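Local coordinates for protein exoglucanase A (Cellulomonas fimi, PDB 7CBD) that hydrolyses the beta-1,4-glucosidic linkages of cellulose with inversion of anomeric configuration, releasing cellobiose through its family 6 catalytic domain, at residues H72-V77 and P135-I140. Numbering follows the deposited sequence.
Sequences HLDNAV and PEYESI
On the outer layer of the family 6 catalytic domain's parallel-stranded barrel, Leu73, Asp74, Ala76 and Val77 of helix 69-83 receive Tyr137 and Ile140 from the loop that leads into strand 141-146. Tyr137 suits its place by being flat and polar-tipped: Leu73 CB sits over one ring face, 3.6 Å from the centroid in a CH-pi contact, while Val77 CG1 meets the edge at CD2. Tyr137 OH donates to Asp74 OD1 (2.7 Å), meeting that oxygen from above the carboxylate plane. A phenylalanine here would probably keep the CH-pi contact but leave Asp74 OD1 without this donor. A water donates to both OD1 and Glu136 OE1, bridging carboxylates that probably repel each other. On Leu73's side of the ring plane, a type I turn brings in Ile140. Its CG1 lies between the backbone N and carbonyl carbon (chi1 67°), sending Ile140 CD1 to Ala76 CB (3.8 Å), where a small residue leaves room, and to Leu73 CD2, while CG2 lies against Val77 CA. A second water links Ser139 OG to Val77 O. Asp74 OD2 forms a salt bridge with Lys70, and Leu73 also packs on Phe89 of strand 87-93 and Leu131 of helix 114-132.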
loop_
_atom_site.group_PDB
_atom_site.type_symbol
_atom_site.label_atom_id
_atom_site.label_comp_id
_atom_site.label_asym_id
_atom_site.label_seq_id
_atom_site.Cartn_x
_atom_site.Cartn_y
_atom_site.Cartn_z
ATOM N N HIS A 72 5.134 -10.318 -16.636
ATOM C CA HIS A 72 4.286 -10.678 -15.500
ATOM C C HIS A 72 2.936 -11.231 -15.938
ATOM O O HIS A 72 2.432 -12.189 -15.340
ATOM C CB HIS A 72 4.113 -9.476 -14.577
ATOM C CG HIS A 72 5.386 -9.059 -13.922
ATOM N ND1 HIS A 72 6.020 -9.832 -12.973
ATOM C CD2 HIS A 72 6.170 -7.974 -14.114
ATOM C CE1 HIS A 72 7.129 -9.227 -12.590
ATOM N NE2 HIS A 72 7.248 -8.102 -13.273
ATOM N N LEU A 73 2.321 -10.634 -16.960
ATOM C CA LEU A 73 1.035 -11.141 -17.434
ATOM C C LEU A 73 1.166 -12.568 -17.960
ATOM O O LEU A 73 0.326 -13.432 -17.663
ATOM C CB LEU A 73 0.463 -10.207 -18.495
ATOM C CG LEU A 73 0.088 -8.821 -17.977
ATOM C CD1 LEU A 73 -0.134 -7.884 -19.147
ATOM C CD2 LEU A 73 -1.161 -8.910 -17.127
ATOM N N ASP A 74 2.226 -12.838 -18.729
ATOM C CA ASP A 74 2.477 -14.197 -19.203
ATOM C C ASP A 74 2.716 -15.155 -18.039
ATOM O O ASP A 74 2.204 -16.284 -18.036
ATOM C CB ASP A 74 3.685 -14.213 -20.136
ATOM C CG ASP A 74 3.428 -13.511 -21.458
ATOM O OD1 ASP A 74 2.251 -13.321 -21.847
ATOM O OD2 ASP A 74 4.433 -13.154 -22.118
ATOM N N ASN A 75 3.504 -14.731 -17.043
ATOM C CA ASN A 75 3.709 -15.568 -15.863
ATOM C C ASN A 75 2.390 -15.836 -15.161
ATOM O O ASN A 75 2.146 -16.948 -14.679
ATOM C CB ASN A 75 4.644 -14.885 -14.869
ATOM C CG ASN A 75 6.044 -14.704 -15.394
ATOM O OD1 ASN A 75 6.460 -15.350 -16.355
ATOM N ND2 ASN A 75 6.791 -13.804 -14.753
ATOM N N ALA A 76 1.546 -14.808 -15.054
ATOM C CA ALA A 76 0.266 -14.961 -14.376
ATOM C C ALA A 76 -0.627 -15.973 -15.085
ATOM O O ALA A 76 -1.296 -16.775 -14.423
ATOM C CB ALA A 76 -0.435 -13.609 -14.240
ATOM N N VAL A 77 -0.673 -15.964 -16.427
ATOM C CA VAL A 77 -1.516 -16.986 -17.058
ATOM C C VAL A 77 -0.982 -18.388 -16.791
ATOM O O VAL A 77 -1.762 -19.316 -16.561
ATOM C CB VAL A 77 -1.966 -16.726 -18.521
ATOM C CG1 VAL A 77 -1.748 -15.317 -19.027
ATOM C CG2 VAL A 77 -1.570 -17.866 -19.517
ATOM N N PRO A 135 -6.416 -10.557 -25.766
ATOM C CA PRO A 135 -7.150 -11.807 -25.495
ATOM C C PRO A 135 -6.312 -12.880 -24.821
ATOM O O PRO A 135 -6.878 -13.788 -24.200
ATOM C CB PRO A 135 -7.615 -12.256 -26.887
ATOM C CG PRO A 135 -7.678 -11.015 -27.680
ATOM C CD PRO A 135 -6.568 -10.125 -27.166
ATOM N N GLU A 136 -4.985 -12.798 -24.921
ATOM C CA GLU A 136 -4.100 -13.726 -24.227
ATOM C C GLU A 136 -4.314 -13.727 -22.718
ATOM O O GLU A 136 -3.985 -14.716 -22.054
ATOM C CB GLU A 136 -2.649 -13.360 -24.537
ATOM C CG GLU A 136 -1.622 -14.235 -23.857
ATOM C CD GLU A 136 -1.722 -15.683 -24.291
ATOM O OE1 GLU A 136 -1.431 -16.579 -23.467
ATOM O OE2 GLU A 136 -2.104 -15.933 -25.455
ATOM N N TYR A 137 -4.855 -12.648 -22.156
ATOM C CA TYR A 137 -4.957 -12.505 -20.709
ATOM C C TYR A 137 -6.384 -12.626 -20.198
ATOM O O TYR A 137 -6.633 -12.358 -19.020
ATOM C CB TYR A 137 -4.278 -11.212 -20.250
ATOM C CG TYR A 137 -2.877 -11.140 -20.805
ATOM C CD1 TYR A 137 -2.458 -10.061 -21.571
ATOM C CD2 TYR A 137 -1.992 -12.192 -20.611
ATOM C CE1 TYR A 137 -1.182 -10.024 -22.103
ATOM C CE2 TYR A 137 -0.722 -12.166 -21.137
ATOM C CZ TYR A 137 -0.318 -11.085 -21.879
ATOM O OH TYR A 137 0.954 -11.058 -22.399
ATOM N N GLU A 138 -7.319 -13.068 -21.041
ATOM C CA GLU A 138 -8.695 -13.229 -20.588
ATOM C C GLU A 138 -8.824 -14.273 -19.483
ATOM O O GLU A 138 -9.796 -14.235 -18.724
ATOM C CB GLU A 138 -9.606 -13.545 -21.776
ATOM C CG GLU A 138 -9.757 -12.359 -22.723
ATOM C CD GLU A 138 -10.817 -12.567 -23.776
ATOM O OE1 GLU A 138 -11.197 -13.731 -24.021
ATOM O OE2 GLU A 138 -11.267 -11.562 -24.366
ATOM N N SER A 139 -7.856 -15.177 -19.355
ATOM C CA SER A 139 -7.917 -16.243 -18.363
ATOM C C SER A 139 -7.458 -15.809 -16.975
ATOM O O SER A 139 -7.480 -16.631 -16.050
ATOM C CB SER A 139 -7.080 -17.435 -18.829
ATOM O OG SER A 139 -5.738 -17.043 -19.044
ATOM N N ILE A 140 -7.030 -14.562 -16.796
ATOM C CA ILE A 140 -6.641 -14.061 -15.485
ATOM C C ILE A 140 -7.502 -12.849 -15.143
ATOM O O ILE A 140 -8.201 -12.290 -15.991
ATOM C CB ILE A 140 -5.138 -13.730 -15.376
ATOM C CG1 ILE A 140 -4.776 -12.536 -16.266
ATOM C CG2 ILE A 140 -4.289 -14.971 -15.684
ATOM C CD1 ILE A 140 -3.357 -12.064 -16.075
HETATM O O HOH W 1 0.525 -15.718 -21.780
HETATM O O HOH W 2 -4.381 -18.740 -17.467
#